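Local coordinates for glycosyl hydrolases family 2, sugar binding domain protein (Bacteroides uniformis str. 3978 T3 ii, PDB 6D1P) that probably hydrolyses O-glycosidic bonds as a gut-bacterial beta-glucuronidase of glycosyl hydrolase family 2, at residues Tyr191-Leu196 / Ala340-Met345; Arg326-His331 / Asn359-Gly364; Thr348-Ile353 / Arg374-Leu379. All blocks are in the same frame, centred on the assembly; numbering follows the deposited sequence.

Interaction 1. Residues Tyr191-Leu196 / Ala340-Met345; sequences YRYVNL and ALTEEM
Tyr-193 reaches across with its phenol to the start of a helix, where its OH accepts the backbone N-H of Glu-343. The donor, Glu-343 N, lies 2.9 Å from Tyr-193 OH, near the ring plane and at the ring's edge, and the bond is nearly straight at 164°. The same oxygen rests 3.4 Å from Thr-342 CA, so it sits against the turn of chain that enters helix 343-356. With CG beside its own backbone N and anti to the carbonyl carbon (chi1 -68°), the ring of Tyr-193 extends to that turn. Thr-342 is the N-cap: its OG1 accepts from Met-345 N at 3.2 Å, and its N points back at Met-345 SD in a weak bond, which completes a capping box. Two N-H groups of the first turn, those of Glu-343 and Met-345, thus find acceptors, one in a distant tyrosine and one in the N-cap threonine. Nearer Ala-340, one water donates to both Tyr-191 O and Leu-341 O, at 2.6 Å each, and bridges the backbones, while Tyr-191 CB and Ala-340 CB pack at 4.4 Å. A phenylalanine in place of Tyr-193 would probably leave the amide of Glu-343 without its acceptor at the helix start. Arg-30 joins both partners, with a cation-pi contact to the Tyr-193 ring and a salt bridge to Glu-343 OE1. Strand 194-199, between strands 28-30 and 106-111 of the sugar-binding domain's sheet, is thus tied to the TIM barrel domain, whose helix 370-379 touches both Tyr-193 and Glu-343 through Ile-371.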
# COMPACT_ATOMS: atom_id res chain seq x y z
N TYR A 191 -3.79 16.78 6.64
CA TYR A 191 -3.08 17.62 5.70
C TYR A 191 -3.30 19.09 5.94
O TYR A 191 -2.71 19.92 5.24
CB TYR A 191 -3.45 17.23 4.27
CG TYR A 191 -4.93 16.99 4.00
CD1 TYR A 191 -5.86 18.03 4.05
CD2 TYR A 191 -5.39 15.73 3.61
CE1 TYR A 191 -7.20 17.82 3.77
CE2 TYR A 191 -6.72 15.50 3.32
CZ TYR A 191 -7.63 16.55 3.40
OH TYR A 191 -8.96 16.33 3.11
N ARG A 192 -4.13 19.45 6.92
CA ARG A 192 -4.19 20.82 7.41
C ARG A 192 -3.91 20.80 8.90
O ARG A 192 -4.09 19.78 9.56
CB ARG A 192 -5.54 21.50 7.15
CG ARG A 192 -5.86 21.69 5.72
CD ARG A 192 -7.13 22.49 5.59
NE ARG A 192 -7.66 22.40 4.23
CZ ARG A 192 -8.93 22.54 3.92
NH1 ARG A 192 -9.81 22.79 4.88
NH2 ARG A 192 -9.34 22.43 2.66
N TYR A 193 -3.50 21.97 9.40
CA TYR A 193 -3.03 22.10 10.76
C TYR A 193 -4.05 21.58 11.77
O TYR A 193 -5.26 21.78 11.63
CB TYR A 193 -2.71 23.56 11.07
CG TYR A 193 -1.51 24.06 10.30
CD1 TYR A 193 -0.26 23.46 10.46
CD2 TYR A 193 -1.62 25.13 9.41
CE1 TYR A 193 0.84 23.91 9.76
CE2 TYR A 193 -0.53 25.59 8.72
CZ TYR A 193 0.70 24.97 8.89
OH TYR A 193 1.80 25.42 8.18
N VAL A 194 -3.53 20.93 12.80
CA VAL A 194 -4.27 20.60 14.00
C VAL A 194 -3.78 21.53 15.10
O VAL A 194 -2.57 21.75 15.24
CB VAL A 194 -4.09 19.12 14.39
CG1 VAL A 194 -4.93 18.78 15.60
CG2 VAL A 194 -4.47 18.23 13.23
N ASN A 195 -4.72 22.08 15.87
CA ASN A 195 -4.44 23.07 16.90
C ASN A 195 -4.92 22.57 18.25
O ASN A 195 -6.01 22.01 18.36
CB ASN A 195 -5.11 24.41 16.58
CG ASN A 195 -4.73 24.92 15.23
OD1 ASN A 195 -3.55 24.98 14.88
ND2 ASN A 195 -5.74 25.28 14.43
N LEU A 196 -4.10 22.79 19.28
CA LEU A 196 -4.53 22.65 20.67
C LEU A 196 -5.04 24.01 21.15
O LEU A 196 -4.34 25.02 21.02
CB LEU A 196 -3.38 22.16 21.54
CG LEU A 196 -3.69 21.91 23.01
CD1 LEU A 196 -4.72 20.81 23.16
CD2 LEU A 196 -2.40 21.57 23.75
N ALA A 340 -0.64 18.44 1.81
CA ALA A 340 -0.01 18.93 3.05
C ALA A 340 0.82 20.19 2.78
O ALA A 340 2.04 20.23 2.94
CB ALA A 340 0.82 17.82 3.68
N LEU A 341 0.12 21.25 2.40
CA LEU A 341 0.76 22.54 2.22
C LEU A 341 0.91 23.23 3.55
O LEU A 341 -0.00 23.21 4.39
CB LEU A 341 -0.05 23.42 1.26
CG LEU A 341 0.08 23.09 -0.23
CD1 LEU A 341 -0.54 21.73 -0.55
CD2 LEU A 341 -0.53 24.20 -1.11
N THR A 342 2.08 23.83 3.76
CA THR A 342 2.35 24.71 4.89
C THR A 342 1.82 26.12 4.59
O THR A 342 1.55 26.49 3.44
CB THR A 342 3.85 24.77 5.18
OG1 THR A 342 4.54 25.35 4.06
CG2 THR A 342 4.39 23.35 5.45
N GLU A 343 1.66 26.91 5.66
CA GLU A 343 1.26 28.30 5.49
C GLU A 343 2.23 29.04 4.59
O GLU A 343 1.81 29.80 3.70
CB GLU A 343 1.16 28.99 6.85
CG GLU A 343 1.14 30.50 6.72
CD GLU A 343 0.85 31.22 8.03
OE1 GLU A 343 0.66 30.54 9.07
OE2 GLU A 343 0.78 32.48 8.01
N GLU A 344 3.53 28.83 4.79
CA GLU A 344 4.52 29.50 3.95
C GLU A 344 4.32 29.15 2.49
O GLU A 344 4.42 30.02 1.62
CB GLU A 344 5.94 29.13 4.42
CG GLU A 344 7.03 30.13 3.97
CD GLU A 344 6.53 31.60 3.93
OE1 GLU A 344 6.54 32.21 2.82
OE2 GLU A 344 6.10 32.14 4.99
N MET A 345 4.04 27.88 2.19
CA MET A 345 3.79 27.50 0.80
C MET A 345 2.59 28.25 0.23
O MET A 345 2.61 28.68 -0.93
CB MET A 345 3.59 26.00 0.69
CG MET A 345 4.89 25.25 0.83
SD MET A 345 4.62 23.50 1.14
CE MET A 345 4.07 22.96 -0.48
O HOH W 1 -2.42 22.50 4.84

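Interaction 2. Residues Arg326-His331 / Asn359-Gly364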
# COMPACT_ATOMS: atom_id res chain seq x y z
N ARG A 326 -10.97 38.71 -13.50
CA ARG A 326 -9.82 38.04 -14.09
C ARG A 326 -9.50 36.89 -13.15
O ARG A 326 -8.81 37.06 -12.14
CB ARG A 326 -8.66 39.02 -14.29
CG ARG A 326 -9.12 40.38 -14.90
CD ARG A 326 -7.95 41.38 -15.20
NE ARG A 326 -7.08 41.70 -14.05
CZ ARG A 326 -7.23 42.74 -13.20
NH1 ARG A 326 -8.24 43.61 -13.35
NH2 ARG A 326 -6.37 42.91 -12.20
N GLY A 327 -10.05 35.71 -13.44
CA GLY A 327 -10.00 34.63 -12.48
C GLY A 327 -9.13 33.44 -12.82
O GLY A 327 -8.83 33.18 -13.99
N THR A 328 -8.71 32.72 -11.79
CA THR A 328 -8.04 31.43 -11.92
C THR A 328 -8.68 30.46 -10.91
O THR A 328 -9.64 30.80 -10.21
CB THR A 328 -6.51 31.59 -11.72
OG1 THR A 328 -5.80 30.47 -12.27
CG2 THR A 328 -6.14 31.78 -10.26
N HIS A 329 -8.17 29.22 -10.89
CA HIS A 329 -8.46 28.28 -9.81
C HIS A 329 -7.15 27.79 -9.22
O HIS A 329 -6.08 27.91 -9.83
CB HIS A 329 -9.23 27.02 -10.25
CG HIS A 329 -10.50 27.27 -11.01
ND1 HIS A 329 -10.52 27.74 -12.30
CD2 HIS A 329 -11.79 26.99 -10.69
CE1 HIS A 329 -11.76 27.80 -12.73
NE2 HIS A 329 -12.55 27.34 -11.77
N ARG A 330 -7.26 27.18 -8.04
CA ARG A 330 -6.16 26.43 -7.43
C ARG A 330 -6.75 25.22 -6.73
O ARG A 330 -7.89 25.26 -6.24
CB ARG A 330 -5.36 27.28 -6.42
CG ARG A 330 -6.11 27.53 -5.12
CD ARG A 330 -5.31 28.33 -4.09
NE ARG A 330 -4.08 27.66 -3.67
CZ ARG A 330 -4.01 26.72 -2.73
NH1 ARG A 330 -5.11 26.32 -2.11
NH2 ARG A 330 -2.84 26.19 -2.41
N HIS A 331 -5.99 24.13 -6.71
CA HIS A 331 -6.33 22.94 -5.93
C HIS A 331 -5.48 22.94 -4.67
O HIS A 331 -4.44 23.61 -4.60
CB HIS A 331 -6.07 21.66 -6.73
CG HIS A 331 -7.30 21.08 -7.37
ND1 HIS A 331 -8.40 20.68 -6.65
CD2 HIS A 331 -7.58 20.82 -8.67
CE1 HIS A 331 -9.32 20.22 -7.47
NE2 HIS A 331 -8.85 20.28 -8.71
N ASN A 359 -7.60 38.85 -10.24
CA ASN A 359 -8.32 39.48 -9.15
C ASN A 359 -9.41 38.57 -8.59
O ASN A 359 -10.18 39.00 -7.74
CB ASN A 359 -8.92 40.84 -9.58
CG ASN A 359 -9.90 40.74 -10.75
OD1 ASN A 359 -10.39 39.66 -11.11
ND2 ASN A 359 -10.22 41.89 -11.35
N PHE A 360 -9.44 37.31 -9.02
CA PHE A 360 -10.58 36.45 -8.78
C PHE A 360 -10.09 35.00 -8.78
O PHE A 360 -9.24 34.63 -9.58
CB PHE A 360 -11.63 36.68 -9.88
CG PHE A 360 -12.94 35.98 -9.64
CD1 PHE A 360 -13.48 35.88 -8.37
CD2 PHE A 360 -13.65 35.46 -10.71
CE1 PHE A 360 -14.70 35.25 -8.17
CE2 PHE A 360 -14.87 34.83 -10.51
CZ PHE A 360 -15.40 34.72 -9.24
N ILE A 361 -10.63 34.19 -7.88
CA ILE A 361 -10.23 32.79 -7.84
C ILE A 361 -11.39 31.94 -7.36
O ILE A 361 -12.13 32.31 -6.44
CB ILE A 361 -8.97 32.61 -6.95
CG1 ILE A 361 -8.47 31.16 -7.03
CG2 ILE A 361 -9.25 33.07 -5.51
CD1 ILE A 361 -7.08 30.98 -6.39
N ARG A 362 -11.57 30.80 -8.03
CA ARG A 362 -12.44 29.72 -7.57
C ARG A 362 -11.57 28.65 -6.93
O ARG A 362 -10.64 28.14 -7.55
CB ARG A 362 -13.26 29.16 -8.73
CG ARG A 362 -14.17 27.97 -8.40
CD ARG A 362 -15.09 27.70 -9.59
NE ARG A 362 -15.80 26.41 -9.55
CZ ARG A 362 -15.67 25.46 -10.47
NH1 ARG A 362 -14.82 25.61 -11.50
NH2 ARG A 362 -16.38 24.35 -10.37
N LEU A 363 -11.89 28.29 -5.68
CA LEU A 363 -11.00 27.49 -4.84
C LEU A 363 -11.23 25.99 -5.04
O LEU A 363 -11.57 25.25 -4.11
CB LEU A 363 -11.20 27.88 -3.37
CG LEU A 363 -10.91 29.35 -3.03
CD1 LEU A 363 -11.16 29.62 -1.56
CD2 LEU A 363 -9.47 29.72 -3.41
N GLY A 364 -10.99 25.53 -6.27
CA GLY A 364 -11.21 24.14 -6.56
C GLY A 364 -12.67 23.78 -6.34
O GLY A 364 -13.58 24.61 -6.49
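Gly-327, Thr-328 and His-329 pair in parallel with Phe-360, Ile-361 and Arg-362, making the two strands of a beta-alpha-beta unit of the TIM barrel, with helix 343-356 as the connection. The short strand axes come within 4.4 Å at 31°. Two backbone bonds run through the pairing: Thr-328 N to Phe-360 O at 3.0 Å, and Arg-362 N to Thr-328 O at 2.9 Å. At the start, Asn-359 N donates to Arg-326 O, and Arg-326 N gives its hydrogen to Asn-359 OD1 at 2.6 Å; ND2 of Asn-359, also a donor, lies unbonded over one face of the Arg-326 guanidinium, whose NH2 bonds Gly-357 O. Gly-327 sits beside the Phe-360 ring, where a CB would lie too close to CD2. Farther along, Arg-362 runs extended beside the His-329 ring, pointing the same way, its CB 3.3 Å from His-329 CD2. Its NH1 donates to His-329 NE2 at 2.9 Å, approaching tilted out of the ring plane, and the guanidinium stands 75° from the ring. Glu-386 and Glu-512 hold the same guanidinium by salt bridges. On the face of Thr-328 and Ile-361 these side chains lie side by side, and Ile-361 CD1 reaches Arg-330 CG at 3.8 Å. Strand 382-386 adjoins 360-362 and strand 572-574 adjoins 321-329, while helix 370-379 lies against Ile-361 through Cys-376.

Interaction 3. Residues Thr348-Ile353 / Arg374-Leu379; sequences TEMQQI and RLCDEL
Met-350 carries this contact, and CB, CG and CE of its side chain each meet the helix of Leu-375, Cys-376 and Leu-379. At the root, Met-350 CB lies 3.8 Å from Leu-379 CD1 and 4.1 Å from Leu-375 CD1. One bond on, Met-350 CG makes the closest approach, 3.6 Å to Leu-375 CD1, and also faces that residue's CB at 3.9 Å. The chain then bends twice, chi2 at -51° and chi3 at -62°: SD, at the bend, packs against the aliphatic CD of Arg-330, and the folded shape turns the terminal methyl toward the partner helix, where Met-350 CE meets Cys-376 SG at 3.8 Å. These are the outer helices of consecutive beta-alpha units in the TIM barrel; the segment axes pass 10.5 Å apart and make 40° between their N-to-C directions, so they run in roughly the same direction, too far apart for their backbones to touch. Leu-375 and Leu-379 stand one turn apart and both point toward the partner, so a single methionine meets both. Leu-379 also pushes past the side chain: its CD1 reaches the backbone, 3.7 Å from Met-350 C, and continues to Gln-351 N. Polar links join the same helices around this seam: a salt bridge from Glu-378 to Arg-347, and Lys-354 to the carbonyl of Leu-379. Beneath, Ile-361 of strand 360-362 touches both Ile-353 and Cys-376.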
# COMPACT_ATOMS: atom_id res chain seq x y z
N THR A 348 3.53 31.94 -0.62
CA THR A 348 4.29 32.01 -1.87
C THR A 348 3.37 31.89 -3.08
O THR A 348 3.51 32.65 -4.04
CB THR A 348 5.34 30.89 -1.88
OG1 THR A 348 6.31 31.14 -0.86
CG2 THR A 348 6.02 30.82 -3.24
N GLU A 349 2.42 30.95 -3.03
CA GLU A 349 1.60 30.67 -4.20
C GLU A 349 0.58 31.77 -4.44
O GLU A 349 0.40 32.24 -5.57
CB GLU A 349 0.90 29.31 -4.04
CG GLU A 349 -0.20 29.03 -5.07
CD GLU A 349 -0.95 27.73 -4.75
OE1 GLU A 349 -0.58 27.07 -3.74
OE2 GLU A 349 -1.90 27.37 -5.50
N MET A 350 -0.11 32.20 -3.38
CA MET A 350 -1.09 33.27 -3.53
C MET A 350 -0.43 34.55 -4.04
O MET A 350 -0.96 35.21 -4.94
CB MET A 350 -1.83 33.49 -2.21
CG MET A 350 -2.58 32.26 -1.70
SD MET A 350 -3.66 31.50 -2.95
CE MET A 350 -4.80 32.84 -3.27
N GLN A 351 0.76 34.88 -3.53
CA GLN A 351 1.50 36.01 -4.07
C GLN A 351 1.79 35.83 -5.56
O GLN A 351 1.65 36.77 -6.34
CB GLN A 351 2.82 36.23 -3.31
CG GLN A 351 2.74 37.32 -2.25
CD GLN A 351 4.03 37.46 -1.44
OE1 GLN A 351 5.11 37.68 -2.00
NE2 GLN A 351 3.90 37.33 -0.11
N GLN A 352 2.18 34.62 -5.96
CA GLN A 352 2.46 34.38 -7.37
C GLN A 352 1.22 34.65 -8.22
O GLN A 352 1.32 35.17 -9.35
CB GLN A 352 2.94 32.94 -7.56
CG GLN A 352 3.91 32.71 -8.71
CD GLN A 352 4.34 31.24 -8.80
OE1 GLN A 352 3.72 30.37 -8.19
NE2 GLN A 352 5.40 30.97 -9.56
N ILE A 353 0.05 34.30 -7.69
CA ILE A 353 -1.21 34.52 -8.39
C ILE A 353 -1.51 36.02 -8.47
O ILE A 353 -1.77 36.56 -9.55
CB ILE A 353 -2.35 33.75 -7.70
CG1 ILE A 353 -2.09 32.24 -7.81
CG2 ILE A 353 -3.70 34.15 -8.26
CD1 ILE A 353 -3.16 31.37 -7.22
N ARG A 374 -7.86 34.19 4.18
CA ARG A 374 -7.16 35.36 4.70
C ARG A 374 -6.25 35.97 3.64
O ARG A 374 -6.23 37.19 3.46
CB ARG A 374 -6.37 35.00 5.95
CG ARG A 374 -7.23 34.76 7.16
CD ARG A 374 -6.47 34.00 8.23
NE ARG A 374 -7.26 32.86 8.67
CZ ARG A 374 -6.76 31.75 9.20
NH1 ARG A 374 -5.44 31.61 9.36
NH2 ARG A 374 -7.59 30.77 9.55
N LEU A 375 -5.52 35.13 2.89
CA LEU A 375 -4.67 35.67 1.83
C LEU A 375 -5.48 36.37 0.74
O LEU A 375 -5.04 37.38 0.18
CB LEU A 375 -3.81 34.55 1.24
CG LEU A 375 -2.63 34.14 2.13
CD1 LEU A 375 -2.15 32.70 1.81
CD2 LEU A 375 -1.48 35.15 2.02
N CYS A 376 -6.67 35.87 0.43
CA CYS A 376 -7.51 36.54 -0.56
C CYS A 376 -8.02 37.87 -0.02
O CYS A 376 -7.97 38.89 -0.71
CB CYS A 376 -8.66 35.61 -0.96
SG CYS A 376 -8.11 34.17 -1.94
N ASP A 377 -8.50 37.88 1.22
CA ASP A 377 -8.83 39.13 1.89
C ASP A 377 -7.66 40.12 1.83
O ASP A 377 -7.86 41.32 1.59
CB ASP A 377 -9.23 38.86 3.33
CG ASP A 377 -10.60 38.25 3.44
OD1 ASP A 377 -11.26 38.09 2.40
OD2 ASP A 377 -11.03 37.92 4.57
N GLU A 378 -6.44 39.63 2.05
CA GLU A 378 -5.31 40.53 2.28
C GLU A 378 -4.65 40.99 0.99
O GLU A 378 -4.30 42.17 0.86
CB GLU A 378 -4.31 39.83 3.20
CG GLU A 378 -2.98 40.53 3.33
CD GLU A 378 -1.91 39.62 3.94
OE1 GLU A 378 -2.25 38.75 4.79
OE2 GLU A 378 -0.73 39.76 3.55
N LEU A 379 -4.46 40.10 0.02
CA LEU A 379 -3.84 40.52 -1.23
C LEU A 379 -4.83 41.15 -2.18
O LEU A 379 -4.43 41.91 -3.07
CB LEU A 379 -3.18 39.34 -1.92
CG LEU A 379 -2.19 38.53 -1.07
CD1 LEU A 379 -1.70 37.29 -1.86
CD2 LEU A 379 -1.04 39.42 -0.63

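Helix 343-356 serves interactions 1 and 3, and it is the connection between the two strands of interaction 2. A salt bridge joins interactions 2 and 3, whose centres are about 11 Å apart: Arg-330 NH2 to Glu-349 OE1 at 2.8 Å, while Arg-330 NH1 bonds Gln-368; packing adds Arg-330 CD to Met-350 SD at 3.8 Å. Leu-341 CD2 of interaction 1 lies 3.3 Å from Arg-330 NH2. Of the three, interaction 2 comes nearest a bound sodium ion, about 5 Å from the His-331 side chain. Arg-362, at the C-terminal end of its strand with its two glutamates and about 5 Å from a glycerol probably from the crystallisation liquor, probably faces the substrate pocket, as in TIM-barrel glycosidases.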